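Local coordinates for neutral ceramidase (Pseudomonas aeruginosa, PDB 2ZWS), which hydrolyses the N-acyl linkage of ceramides to give sphingosine and free fatty acid, and also catalyses the reverse synthesis, as a zinc-dependent amidase, at residues A42-R55 and G129-L141. Numbering follows the deposited sequence.
Sequences ARAFVIEEAASGRR and GIVRSIERAQARL
Leu141, Val46 and Ala44 bury the most surface where helix 129-138 and the chain onward to Leu141 lie against one face of strand 42-49. The helix runs at 39° to the strand, with axes 7.3 Å apart, a spacing that suits the small side chains between them. Ala44 sets its methyl group against the helix backbone, CB 3.5 Å from Ser133 O, and also meets Ala137 CB. Ser133 fits this narrow interface because its hydroxyl turns back on its own helix: chi1 of 74° brings OG 2.7 Å from Ile130 O, a hydrogen bond that satisfies the polar group while OG rests between the methyls of Ala42 and Ala44.

Farther along, Val46 splits its two branches. CG2 reaches Ala137 CB at 3.7 Å; CG1, anti to the backbone N (chi1 176°), meets Leu141 CD2, the two side chains crossing at about a right angle. Leu141 sets its other methyl, CD1, against the Glu48-Arg55 salt bridge, lying 3.4 Å from Arg55 NH2. Arg55 grips Glu48 side-on, NE and NH2 both donating to OE2, while Arg6, from the neighbouring strand 5-13, pairs with Glu48 OE1. A water links Arg55 NH2 to Gln138 O.

The strand belongs to the large mixed sheet, and the helix packs on it. Contact is mainly van der Waals packing, with no hydrogen bond directly between the segments; polar groups at its edge find partners in their own segment, a water, or neighbours such as Arg6 and Tyr86. The carboxylate between two arginines is probably held ionised, and Leu141 probably limits water's access to the ion pair.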
loop_
_atom_site.group_PDB
_atom_site.type_symbol
_atom_site.label_atom_id
_atom_site.label_comp_id
_atom_site.label_asym_id
_atom_site.label_seq_id
_atom_site.Cartn_x
_atom_site.Cartn_y
_atom_site.Cartn_z
ATOM N N ALA A 42 -2.261 -7.653 -3.389
ATOM C CA ALA A 42 -2.550 -6.835 -4.555
ATOM C C ALA A 42 -3.970 -7.186 -5.001
ATOM O O ALA A 42 -4.309 -8.361 -5.144
ATOM C CB ALA A 42 -1.582 -7.147 -5.683
ATOM N N ARG A 43 -4.774 -6.159 -5.215
ATOM C CA ARG A 43 -6.180 -6.335 -5.634
ATOM C C ARG A 43 -6.309 -5.649 -6.981
ATOM O O ARG A 43 -6.114 -4.427 -7.086
ATOM C CB ARG A 43 -7.106 -5.681 -4.593
ATOM C CG ARG A 43 -7.228 -6.489 -3.296
ATOM C CD ARG A 43 -8.044 -5.759 -2.217
ATOM N NE ARG A 43 -8.261 -6.589 -1.028
ATOM C CZ ARG A 43 -7.424 -6.638 0.010
ATOM N NH1 ARG A 43 -6.327 -5.888 0.000
ATOM N NH2 ARG A 43 -7.680 -7.428 1.065
ATOM N N ALA A 44 -6.595 -6.430 -8.010
ATOM C CA ALA A 44 -6.604 -5.957 -9.398
ATOM C C ALA A 44 -8.004 -5.880 -9.944
ATOM O O ALA A 44 -8.824 -6.806 -9.722
ATOM C CB ALA A 44 -5.780 -6.886 -10.283
ATOM N N PHE A 45 -8.250 -4.816 -10.711
ATOM C CA PHE A 45 -9.582 -4.560 -11.277
ATOM C C PHE A 45 -9.355 -4.299 -12.747
ATOM O O PHE A 45 -8.830 -3.252 -13.130
ATOM C CB PHE A 45 -10.220 -3.326 -10.626
ATOM C CG PHE A 45 -10.423 -3.476 -9.149
ATOM C CD1 PHE A 45 -9.338 -3.366 -8.266
ATOM C CD2 PHE A 45 -11.689 -3.786 -8.633
ATOM C CE1 PHE A 45 -9.524 -3.514 -6.891
ATOM C CE2 PHE A 45 -11.879 -3.937 -7.242
ATOM C CZ PHE A 45 -10.801 -3.793 -6.383
ATOM N N VAL A 46 -9.717 -5.287 -13.553
ATOM C CA VAL A 46 -9.628 -5.145 -15.006
ATOM C C VAL A 46 -10.972 -4.667 -15.501
ATOM O O VAL A 46 -11.991 -5.255 -15.119
ATOM C CB VAL A 46 -9.304 -6.528 -15.684
ATOM C CG1 VAL A 46 -9.313 -6.382 -17.183
ATOM C CG2 VAL A 46 -7.943 -7.013 -15.238
ATOM N N ILE A 47 -10.984 -3.624 -16.335
ATOM C CA ILE A 47 -12.240 -3.118 -16.892
ATOM C C ILE A 47 -12.124 -3.063 -18.396
ATOM O O ILE A 47 -11.133 -2.579 -18.924
ATOM C CB ILE A 47 -12.560 -1.690 -16.374
ATOM C CG1 ILE A 47 -12.526 -1.648 -14.842
ATOM C CG2 ILE A 47 -13.923 -1.206 -16.913
ATOM C CD1 ILE A 47 -12.538 -0.228 -14.298
ATOM N N GLU A 48 -13.136 -3.556 -19.091
ATOM C CA GLU A 48 -13.126 -3.530 -20.550
ATOM C C GLU A 48 -14.409 -2.918 -21.048
ATOM O O GLU A 48 -15.487 -3.173 -20.505
ATOM C CB GLU A 48 -13.104 -4.932 -21.139
ATOM C CG GLU A 48 -11.961 -5.801 -20.803
ATOM C CD GLU A 48 -11.795 -6.915 -21.835
ATOM O OE1 GLU A 48 -12.808 -7.548 -22.259
ATOM O OE2 GLU A 48 -10.639 -7.168 -22.220
ATOM N N GLU A 49 -14.298 -2.128 -22.101
ATOM C CA GLU A 49 -15.477 -1.538 -22.696
ATOM C C GLU A 49 -16.024 -2.602 -23.635
ATOM O O GLU A 49 -15.291 -3.151 -24.446
ATOM C CB GLU A 49 -15.076 -0.269 -23.451
ATOM C CG GLU A 49 -16.157 0.791 -23.532
ATOM C CD GLU A 49 -15.786 1.914 -24.483
ATOM O OE1 GLU A 49 -14.561 2.231 -24.654
ATOM O OE2 GLU A 49 -16.738 2.484 -25.067
ATOM N N ALA A 50 -17.300 -2.937 -23.518
ATOM C CA ALA A 50 -17.845 -3.918 -24.442
ATOM C C ALA A 50 -17.786 -3.378 -25.903
ATOM O O ALA A 50 -17.832 -4.144 -26.841
ATOM C CB ALA A 50 -19.266 -4.321 -24.027
ATOM N N ALA A 51 -17.569 -2.070 -26.070
ATOM C CA ALA A 51 -17.761 -1.386 -27.385
ATOM C C ALA A 51 -16.750 -1.254 -28.592
ATOM O O ALA A 51 -17.243 -1.428 -29.706
ATOM C CB ALA A 51 -18.520 -0.046 -27.181
ATOM N N SER A 52 -15.421 -1.001 -28.525
ATOM C CA SER A 52 -14.364 -1.404 -27.575
ATOM C C SER A 52 -14.285 -2.931 -27.393
ATOM O O SER A 52 -15.077 -3.646 -28.033
ATOM C CB SER A 52 -14.435 -0.628 -26.278
ATOM O OG SER A 52 -13.787 0.622 -26.411
ATOM N N GLY A 53 -13.383 -3.458 -26.552
ATOM C CA GLY A 53 -12.517 -2.684 -25.625
ATOM C C GLY A 53 -11.073 -3.118 -25.652
ATOM O O GLY A 53 -10.771 -4.282 -25.435
ATOM N N ARG A 54 -10.141 -2.175 -25.661
ATOM C CA ARG A 54 -10.120 -1.097 -24.704
ATOM C C ARG A 54 -10.303 -1.712 -23.311
ATOM O O ARG A 54 -11.412 -1.954 -22.795
ATOM C CB ARG A 54 -10.992 0.101 -25.021
ATOM C CG ARG A 54 -10.428 0.931 -26.173
ATOM C CD ARG A 54 -10.198 2.391 -25.776
ATOM N NE ARG A 54 -9.383 3.061 -26.782
ATOM C CZ ARG A 54 -8.163 3.565 -26.582
ATOM N NH1 ARG A 54 -7.585 3.523 -25.384
ATOM N NH2 ARG A 54 -7.519 4.142 -27.592
ATOM N N ARG A 55 -9.147 -2.039 -22.764
ATOM C CA ARG A 55 -9.040 -2.568 -21.437
ATOM C C ARG A 55 -8.123 -1.650 -20.607
ATOM O O ARG A 55 -7.111 -1.159 -21.110
ATOM C CB ARG A 55 -8.451 -3.975 -21.498
ATOM C CG ARG A 55 -8.058 -4.558 -20.172
ATOM C CD ARG A 55 -7.364 -5.924 -20.347
ATOM N NE ARG A 55 -8.228 -6.921 -20.990
ATOM C CZ ARG A 55 -7.991 -8.232 -20.988
ATOM N NH1 ARG A 55 -6.924 -8.733 -20.373
ATOM N NH2 ARG A 55 -8.828 -9.044 -21.607
ATOM N N GLY A 129 3.491 -11.030 -7.144
ATOM C CA GLY A 129 2.094 -11.022 -6.688
ATOM C C GLY A 129 1.228 -9.996 -7.411
ATOM O O GLY A 129 0.037 -10.245 -7.661
ATOM N N ILE A 130 1.804 -8.849 -7.765
ATOM C CA ILE A 130 1.047 -7.876 -8.564
ATOM C C ILE A 130 0.686 -8.518 -9.907
ATOM O O ILE A 130 -0.485 -8.482 -10.372
ATOM C CB ILE A 130 1.830 -6.566 -8.778
ATOM C CG1 ILE A 130 1.899 -5.800 -7.449
ATOM C CG2 ILE A 130 1.190 -5.702 -9.887
ATOM C CD1 ILE A 130 2.868 -4.568 -7.413
ATOM N N VAL A 131 1.680 -9.127 -10.550
ATOM C CA VAL A 131 1.395 -9.797 -11.825
ATOM C C VAL A 131 0.342 -10.916 -11.631
ATOM O O VAL A 131 -0.604 -11.017 -12.403
ATOM C CB VAL A 131 2.701 -10.333 -12.465
ATOM C CG1 VAL A 131 2.387 -11.212 -13.715
ATOM C CG2 VAL A 131 3.633 -9.184 -12.825
ATOM N N ARG A 132 0.457 -11.706 -10.572
ATOM C CA ARG A 132 -0.500 -12.800 -10.334
ATOM C C ARG A 132 -1.906 -12.235 -10.117
ATOM O O ARG A 132 -2.887 -12.798 -10.555
ATOM C CB ARG A 132 -0.054 -13.586 -9.113
ATOM C CG ARG A 132 -0.789 -14.908 -8.901
ATOM C CD ARG A 132 -0.276 -15.663 -7.613
ATOM N NE ARG A 132 1.167 -15.484 -7.415
ATOM C CZ ARG A 132 1.746 -14.818 -6.407
ATOM N NH1 ARG A 132 1.032 -14.301 -5.376
ATOM N NH2 ARG A 132 3.073 -14.697 -6.425
ATOM N N SER A 133 -2.014 -11.070 -9.475
ATOM C CA SER A 133 -3.367 -10.489 -9.230
ATOM C C SER A 133 -4.048 -10.120 -10.561
ATOM O O SER A 133 -5.268 -10.313 -10.731
ATOM C CB SER A 133 -3.305 -9.300 -8.256
ATOM O OG SER A 133 -2.766 -8.161 -8.876
ATOM N N ILE A 134 -3.256 -9.633 -11.522
ATOM C CA ILE A 134 -3.778 -9.249 -12.835
ATOM C C ILE A 134 -4.152 -10.481 -13.622
ATOM O O ILE A 134 -5.209 -10.513 -14.247
ATOM C CB ILE A 134 -2.752 -8.371 -13.592
ATOM C CG1 ILE A 134 -2.533 -7.019 -12.874
ATOM C CG2 ILE A 134 -3.195 -8.052 -15.042
ATOM C CD1 ILE A 134 -1.266 -6.212 -13.354
ATOM N N GLU A 135 -3.315 -11.509 -13.550
ATOM C CA GLU A 135 -3.609 -12.789 -14.198
ATOM C C GLU A 135 -4.919 -13.371 -13.684
ATOM O O GLU A 135 -5.748 -13.885 -14.469
ATOM C CB GLU A 135 -2.463 -13.750 -13.937
ATOM C CG GLU A 135 -1.225 -13.352 -14.674
ATOM C CD GLU A 135 -0.075 -14.317 -14.421
ATOM O OE1 GLU A 135 -0.006 -14.917 -13.325
ATOM O OE2 GLU A 135 0.767 -14.457 -15.321
ATOM N N ARG A 136 -5.116 -13.301 -12.365
ATOM C CA ARG A 136 -6.340 -13.806 -11.772
ATOM C C ARG A 136 -7.541 -12.981 -12.196
ATOM O O ARG A 136 -8.583 -13.536 -12.527
ATOM C CB ARG A 136 -6.249 -13.890 -10.252
ATOM C CG ARG A 136 -5.235 -14.916 -9.828
ATOM C CD ARG A 136 -4.970 -14.898 -8.335
ATOM N NE ARG A 136 -4.273 -16.127 -7.934
ATOM C CZ ARG A 136 -3.898 -16.402 -6.684
ATOM N NH1 ARG A 136 -4.118 -15.529 -5.707
ATOM N NH2 ARG A 136 -3.282 -17.554 -6.413
ATOM N N ALA A 137 -7.394 -11.661 -12.189
ATOM C CA ALA A 137 -8.465 -10.780 -12.604
ATOM C C ALA A 137 -8.877 -11.003 -14.051
ATOM O O ALA A 137 -10.063 -11.112 -14.338
ATOM C CB ALA A 137 -8.106 -9.318 -12.353
ATOM N N GLN A 138 -7.909 -11.067 -14.959
ATOM C CA GLN A 138 -8.249 -11.226 -16.363
ATOM C C GLN A 138 -8.853 -12.594 -16.679
ATOM O O GLN A 138 -9.575 -12.710 -17.671
ATOM C CB GLN A 138 -7.050 -10.942 -17.243
ATOM C CG GLN A 138 -5.990 -12.023 -17.173
ATOM C CD GLN A 138 -4.735 -11.676 -17.939
ATOM O OE1 GLN A 138 -3.866 -12.531 -18.140
ATOM N NE2 GLN A 138 -4.630 -10.426 -18.374
ATOM N N ALA A 139 -8.602 -13.600 -15.840
ATOM C CA ALA A 139 -9.197 -14.945 -16.038
ATOM C C ALA A 139 -10.633 -15.008 -15.500
ATOM O O ALA A 139 -11.333 -16.030 -15.672
ATOM C CB ALA A 139 -8.334 -15.998 -15.353
ATOM N N ARG A 140 -11.088 -13.928 -14.863
ATOM C CA ARG A 140 -12.416 -13.870 -14.256
ATOM C C ARG A 140 -13.291 -12.767 -14.867
ATOM O O ARG A 140 -14.253 -12.307 -14.252
ATOM C CB ARG A 140 -12.299 -13.701 -12.732
ATOM C CG ARG A 140 -11.650 -14.910 -12.047
ATOM C CD ARG A 140 -11.228 -14.601 -10.631
ATOM N NE ARG A 140 -10.753 -15.801 -9.931
ATOM C CZ ARG A 140 -9.609 -16.446 -10.192
ATOM N NH1 ARG A 140 -8.799 -16.058 -11.174
ATOM N NH2 ARG A 140 -9.293 -17.532 -9.487
ATOM N N LEU A 141 -12.988 -12.377 -16.101
ATOM C CA LEU A 141 -13.782 -11.339 -16.750
ATOM C C LEU A 141 -15.250 -11.750 -16.849
ATOM O O LEU A 141 -15.557 -12.911 -17.154
ATOM C CB LEU A 141 -13.212 -10.945 -18.115
ATOM C CG LEU A 141 -11.983 -10.013 -18.073
ATOM C CD1 LEU A 141 -11.205 -10.068 -19.385
ATOM C CD2 LEU A 141 -12.410 -8.593 -17.775
HETATM O O HOH W 1 -8.529 -11.962 -20.639
#